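Long-range contacts in lytic polysaccharide monooxygenase (Neurospora crassa, PDB 4QI8), which probably cleaves cellulose chains oxidatively, using a copper ion that is first reduced by an electron donor and then reacts with an oxygen cosubstrate: residues P73-F78 with L113-N118; E141-H146 with A154-S159. All blocks are in the same frame, centred on the assembly; numbering follows the deposited sequence.

Contact 1 (P73-F78 with L113-N118); sequences PGPMQF and LTWSSN
The CA atoms come nearest at Pro73 and Trp115, 6.3 Å, and at Met76 and Ser117, 6.8 Å, spacings too wide for paired strands. The contact sets the type I turn of 115-118 against the loop 73-75, which follows the copper ligand His72 and leads into strand 76-82 of the AA9 beta-sandwich. Trp115 has the largest share of the buried surface, 85 of 255 Å². Its indole swings beside its own backbone N (chi1 -55°) and presents one face to the loop. Gly74 CA sits 3.5 Å from the centroid of the six-membered ring and 9° off its normal, a CH-pi contact over the face. Glycine suits the backbone angles here, since a CB would be jammed against the carbonyl of Pro73. The two prolines touch the same indole at different atoms, Pro73 CB lying 3.6 Å from CD1 and Pro75 CD lying 3.7 Å from CZ3. Outside the two segments, Tyr204 meets the indole edge-to-face. A serine in place of Trp115 would probably leave the Gly74 CA-H without its aromatic partner and open a gap between the prolines and the turn. Polar ties are few but buried. Ser117 OG lies 3.1 Å from Gly74 O, a weak hydrogen bond at most, since the hydroxyl proton may go elsewhere; that carbonyl also has a weak one from His142 NE2. Glu105 spans both segments, accepting from Met76 N with OE1 and from Ser117 N with OE2. Beside it, Met76 CG rests 3.8 Å from Ser117 CB.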
loop_
_atom_site.group_PDB
_atom_site.type_symbol
_atom_site.label_atom_id
_atom_site.label_comp_id
_atom_site.label_asym_id
_atom_site.label_seq_id
_atom_site.Cartn_x
_atom_site.Cartn_y
_atom_site.Cartn_z
ATOM N N PRO A 73 5.145 14.788 -2.711
ATOM C CA PRO A 73 6.120 14.343 -1.711
ATOM C C PRO A 73 5.464 13.498 -0.627
ATOM O O PRO A 73 4.400 13.844 -0.117
ATOM C CB PRO A 73 6.623 15.656 -1.122
ATOM C CG PRO A 73 5.450 16.584 -1.251
ATOM C CD PRO A 73 4.809 16.215 -2.560
ATOM N N GLY A 74 6.113 12.405 -0.265
ATOM C CA GLY A 74 5.663 11.570 0.818
ATOM C C GLY A 74 6.006 10.118 0.578
ATOM O O GLY A 74 6.617 9.772 -0.440
ATOM N N PRO A 75 5.619 9.255 1.522
ATOM C CA PRO A 75 6.061 7.859 1.490
ATOM C C PRO A 75 5.162 6.899 0.718
ATOM O O PRO A 75 3.935 6.969 0.798
ATOM C CB PRO A 75 6.020 7.465 2.965
ATOM C CG PRO A 75 4.878 8.262 3.494
ATOM C CD PRO A 75 5.005 9.596 2.819
ATOM N N MET A 76 5.803 5.985 -0.003
ATOM C CA MET A 76 5.164 4.726 -0.367
ATOM C C MET A 76 5.161 3.776 0.821
ATOM O O MET A 76 6.148 3.690 1.567
ATOM C CB MET A 76 5.914 4.027 -1.498
ATOM C CG MET A 76 5.870 4.733 -2.822
ATOM S SD MET A 76 4.208 4.891 -3.528
ATOM C CE MET A 76 3.706 3.203 -3.637
ATOM N N GLN A 77 4.079 3.016 0.965
ATOM C CA GLN A 77 4.011 1.930 1.946
ATOM C C GLN A 77 3.260 0.762 1.315
ATOM O O GLN A 77 2.349 0.966 0.509
ATOM C CB GLN A 77 3.338 2.379 3.250
ATOM C CG GLN A 77 3.805 3.745 3.717
ATOM C CD GLN A 77 3.501 4.080 5.168
ATOM O OE1 GLN A 77 4.297 4.752 5.821
ATOM N NE2 GLN A 77 2.357 3.641 5.672
ATOM N N PHE A 78 3.647 -0.457 1.685
ATOM C CA PHE A 78 2.997 -1.670 1.190
ATOM C C PHE A 78 2.645 -2.599 2.341
ATOM O O PHE A 78 3.429 -2.771 3.280
ATOM C CB PHE A 78 3.903 -2.424 0.198
ATOM C CG PHE A 78 4.160 -1.683 -1.088
ATOM C CD1 PHE A 78 3.241 -1.732 -2.129
ATOM C CD2 PHE A 78 5.318 -0.936 -1.257
ATOM C CE1 PHE A 78 3.477 -1.058 -3.302
ATOM C CE2 PHE A 78 5.541 -0.244 -2.432
ATOM C CZ PHE A 78 4.621 -0.305 -3.450
ATOM N N LEU A 113 12.847 17.735 2.898
ATOM C CA LEU A 113 12.733 16.293 2.805
ATOM C C LEU A 113 12.721 15.920 1.330
ATOM O O LEU A 113 12.008 16.532 0.544
ATOM C CB LEU A 113 11.447 15.806 3.476
ATOM C CG LEU A 113 11.278 16.132 4.962
ATOM C CD1 LEU A 113 10.022 15.465 5.473
ATOM C CD2 LEU A 113 12.491 15.714 5.779
ATOM N N THR A 114 13.535 14.954 0.948
ATOM C CA THR A 114 13.464 14.418 -0.408
ATOM C C THR A 114 13.067 12.953 -0.345
ATOM O O THR A 114 13.451 12.213 0.570
ATOM C CB THR A 114 14.768 14.616 -1.181
ATOM O OG1 THR A 114 15.847 14.060 -0.436
ATOM C CG2 THR A 114 15.039 16.103 -1.415
ATOM N N TRP A 115 12.258 12.561 -1.309
ATOM C CA TRP A 115 11.628 11.255 -1.320
ATOM C C TRP A 115 12.054 10.501 -2.565
ATOM O O TRP A 115 11.897 10.997 -3.682
ATOM C CB TRP A 115 10.108 11.425 -1.299
ATOM C CG TRP A 115 9.615 12.267 -0.143
ATOM C CD1 TRP A 115 9.482 13.627 -0.120
ATOM C CD2 TRP A 115 9.181 11.800 1.149
ATOM N NE1 TRP A 115 8.998 14.033 1.105
ATOM C CE2 TRP A 115 8.810 12.933 1.901
ATOM C CE3 TRP A 115 9.084 10.536 1.741
ATOM C CZ2 TRP A 115 8.345 12.837 3.212
ATOM C CZ3 TRP A 115 8.626 10.443 3.044
ATOM C CH2 TRP A 115 8.241 11.586 3.760
ATOM N N SER A 116 12.580 9.295 -2.379
ATOM C CA SER A 116 12.990 8.472 -3.505
ATOM C C SER A 116 11.812 8.087 -4.385
ATOM O O SER A 116 12.019 7.729 -5.537
ATOM C CB SER A 116 13.705 7.211 -3.030
ATOM O OG SER A 116 12.823 6.381 -2.296
ATOM N N SER A 117 10.589 8.164 -3.872
ATOM C CA SER A 117 9.430 7.846 -4.700
ATOM C C SER A 117 9.156 8.923 -5.747
ATOM O O SER A 117 8.415 8.675 -6.706
ATOM C CB SER A 117 8.190 7.616 -3.833
ATOM O OG SER A 117 7.941 8.727 -2.998
ATOM N N ASN A 118 9.764 10.102 -5.595
ATOM C CA ASN A 118 9.537 11.192 -6.533
ATOM C C ASN A 118 9.988 10.818 -7.931
ATOM O O ASN A 118 11.151 10.442 -8.143
ATOM C CB ASN A 118 10.312 12.433 -6.105
ATOM C CG ASN A 118 9.857 13.678 -6.823
ATOM O OD1 ASN A 118 8.722 13.756 -7.305
ATOM N ND2 ASN A 118 10.742 14.668 -6.902
#

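Contact 2 (E141-H146 with A154-S159)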
loop_
_atom_site.group_PDB
_atom_site.type_symbol
_atom_site.label_atom_id
_atom_site.label_comp_id
_atom_site.label_asym_id
_atom_site.label_seq_id
_atom_site.Cartn_x
_atom_site.Cartn_y
_atom_site.Cartn_z
ATOM N N GLU A 141 0.069 2.033 -1.141
ATOM C CA GLU A 141 -0.329 3.403 -0.894
ATOM C C GLU A 141 0.835 4.352 -1.064
ATOM O O GLU A 141 1.973 4.047 -0.705
ATOM C CB GLU A 141 -0.965 3.607 0.484
ATOM C CG GLU A 141 0.012 3.690 1.642
ATOM C CD GLU A 141 -0.661 3.740 3.006
ATOM O OE1 GLU A 141 -0.068 3.163 3.945
ATOM O OE2 GLU A 141 -1.786 4.283 3.135
ATOM N N HIS A 142 0.514 5.509 -1.624
ATOM C CA HIS A 142 1.374 6.660 -1.543
ATOM C C HIS A 142 0.644 7.711 -0.719
ATOM O O HIS A 142 -0.547 7.955 -0.939
ATOM C CB HIS A 142 1.696 7.249 -2.912
ATOM C CG HIS A 142 2.747 8.291 -2.812
ATOM N ND1 HIS A 142 2.519 9.624 -3.085
ATOM C CD2 HIS A 142 4.015 8.200 -2.350
ATOM C CE1 HIS A 142 3.621 10.300 -2.816
ATOM N NE2 HIS A 142 4.536 9.462 -2.361
ATOM N N ILE A 143 1.361 8.347 0.205
ATOM C CA ILE A 143 0.765 9.380 1.045
ATOM C C ILE A 143 1.372 10.723 0.667
ATOM O O ILE A 143 2.523 11.006 0.993
ATOM C CB ILE A 143 0.971 9.106 2.555
ATOM C CG1 ILE A 143 0.668 7.639 2.891
ATOM C CG2 ILE A 143 0.077 10.030 3.343
ATOM C CD1 ILE A 143 0.909 7.261 4.357
ATOM N N GLY A 144 0.608 11.547 -0.047
ATOM C CA GLY A 144 1.066 12.865 -0.447
ATOM C C GLY A 144 0.895 13.846 0.691
ATOM O O GLY A 144 -0.224 14.070 1.160
ATOM N N LEU A 145 2.009 14.438 1.118
ATOM C CA LEU A 145 2.058 15.235 2.345
ATOM C C LEU A 145 2.274 16.736 2.140
ATOM O O LEU A 145 2.494 17.468 3.097
ATOM C CB LEU A 145 3.163 14.700 3.263
ATOM C CG LEU A 145 2.946 13.278 3.775
ATOM C CD1 LEU A 145 4.167 12.836 4.544
ATOM C CD2 LEU A 145 1.705 13.173 4.642
ATOM N N HIS A 146 2.237 17.197 0.897
ATOM C CA HIS A 146 2.577 18.584 0.601
ATOM C C HIS A 146 1.721 19.623 1.330
ATOM O O HIS A 146 2.220 20.721 1.582
ATOM C CB HIS A 146 2.572 18.842 -0.909
ATOM C CG HIS A 146 1.376 18.303 -1.612
ATOM N ND1 HIS A 146 1.120 16.951 -1.701
ATOM C CD2 HIS A 146 0.368 18.928 -2.256
ATOM C CE1 HIS A 146 -0.005 16.773 -2.372
ATOM N NE2 HIS A 146 -0.482 17.956 -2.717
ATOM N N ALA A 154 -3.870 15.180 4.127
ATOM C CA ALA A 154 -3.002 14.167 3.533
ATOM C C ALA A 154 -3.762 13.460 2.416
ATOM O O ALA A 154 -4.948 13.183 2.538
ATOM C CB ALA A 154 -2.550 13.181 4.595
ATOM N N GLN A 155 -3.055 13.146 1.340
ATOM C CA GLN A 155 -3.667 12.579 0.137
ATOM C C GLN A 155 -3.197 11.142 -0.060
ATOM O O GLN A 155 -2.041 10.897 -0.406
ATOM C CB GLN A 155 -3.288 13.421 -1.088
ATOM C CG GLN A 155 -3.784 14.849 -0.976
ATOM C CD GLN A 155 -3.438 15.722 -2.164
ATOM O OE1 GLN A 155 -2.763 15.296 -3.116
ATOM N NE2 GLN A 155 -3.885 16.970 -2.103
ATOM N N PHE A 156 -4.097 10.187 0.147
ATOM C CA PHE A 156 -3.757 8.771 0.010
ATOM C C PHE A 156 -4.152 8.253 -1.376
ATOM O O PHE A 156 -5.318 8.341 -1.780
ATOM C CB PHE A 156 -4.464 7.926 1.079
ATOM C CG PHE A 156 -4.058 8.241 2.496
ATOM C CD1 PHE A 156 -4.606 9.316 3.180
ATOM C CD2 PHE A 156 -3.162 7.421 3.158
ATOM C CE1 PHE A 156 -4.241 9.576 4.489
ATOM C CE2 PHE A 156 -2.804 7.676 4.466
ATOM C CZ PHE A 156 -3.346 8.759 5.127
ATOM N N TYR A 157 -3.174 7.700 -2.089
ATOM C CA TYR A 157 -3.374 7.118 -3.418
ATOM C C TYR A 157 -3.149 5.612 -3.255
ATOM O O TYR A 157 -2.054 5.190 -2.915
ATOM C CB TYR A 157 -2.389 7.737 -4.423
ATOM C CG TYR A 157 -2.560 9.234 -4.556
ATOM C CD1 TYR A 157 -3.470 9.764 -5.476
ATOM C CD2 TYR A 157 -1.828 10.125 -3.771
ATOM C CE1 TYR A 157 -3.648 11.126 -5.603
ATOM C CE2 TYR A 157 -1.998 11.494 -3.901
ATOM C CZ TYR A 157 -2.911 11.987 -4.817
ATOM O OH TYR A 157 -3.118 13.339 -4.975
ATOM N N ILE A 158 -4.203 4.821 -3.451
ATOM C CA ILE A 158 -4.273 3.437 -2.976
ATOM C C ILE A 158 -4.774 2.489 -4.057
ATOM O O ILE A 158 -5.658 2.858 -4.839
ATOM C CB ILE A 158 -5.236 3.355 -1.762
ATOM C CG1 ILE A 158 -4.663 4.128 -0.572
ATOM C CG2 ILE A 158 -5.542 1.909 -1.366
ATOM C CD1 ILE A 158 -5.724 4.520 0.456
ATOM N N SER A 159 -4.262 1.257 -4.055
ATOM C CA SER A 159 -4.976 0.148 -4.683
ATOM C C SER A 159 -4.553 -1.147 -4.009
ATOM O O SER A 159 -3.622 -1.168 -3.205
ATOM C CB SER A 159 -4.703 0.072 -6.193
ATOM O OG SER A 159 -3.379 -0.371 -6.412
HETATM O O HOH W 1 -2.738 19.092 -3.981
#
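The Phe156 ring carries Ile143 CG2 over one face, 4.1 Å from its centroid and displaced toward the rim, while Glu141 OE2 lies at its edge, 3.4 Å from CD2. Gln155, on the opposite face of the sheet from Phe156, meets His146 of the adjoining loop, their flat groups 88° apart, with Gln155 OE1 near the plane of the imidazole and 3.2 Å from its CE1. A water in that ring plane joins the pair, 2.8 Å from His146 NE2 and 3.1 Å from Gln155 NE2, where it accepts. Gln155 OE1 in turn receives Tyr157 OH at 2.7 Å, the donor standing 40° out of the amide carbonyl plane. The amide is thus held at both ends, its oxygen by the phenol and its nitrogen by the water, which is consistent with its assigned orientation.

In the backbone, two hydrogen-bonded antiparallel pairs join the strands. In the first, His142 and Tyr157 bond through both backbone groups, with His142 N to Tyr157 O 2.9 Å. In the second, Gly144 and Gln155 do the same. Glu141 takes a first torsion of 79°, which stands its extended chain alongside Phe156. Its OE1 bonds to Tyr185 and its OE2 forms a salt bridge with Arg139, while His142 ND1 is taken by Tyr2 OH. His146 stacks on His72, which with His1 and Tyr157 makes up the metal site, the nearest atom of the Tyr157 side chain being about 3 Å from the copper. His146 and Gln155 probably bind oxygen. A beta hairpin bearing the axial tyrosine beside a histidine brace is the arrangement characteristic of AA9 monooxygenases.

In the fold
Both contacts are buried, with centres 10 Å apart, but contact 2 lies nearer the middle of the chain (about 9 Å from its centre, against about 12 Å). They share one sheet, in which strands 76-82 and 134-144 are neighbours, and they touch directly: Pro73 O lies 2.8 Å from Leu145 N, a probable hydrogen bond, and Met76 SD packs on His142 CB. Their chemistry follows their places. Contact 1 fastens a loop and a turn by aromatic and proline packing, burying 255 Å². Contact 2 is regular strand pairing and buries 465 Å², with Gln155, His142 and the copper ligand Tyr157 on one face and Ile143, Phe156, Ile158 and the buried Glu141 on the other.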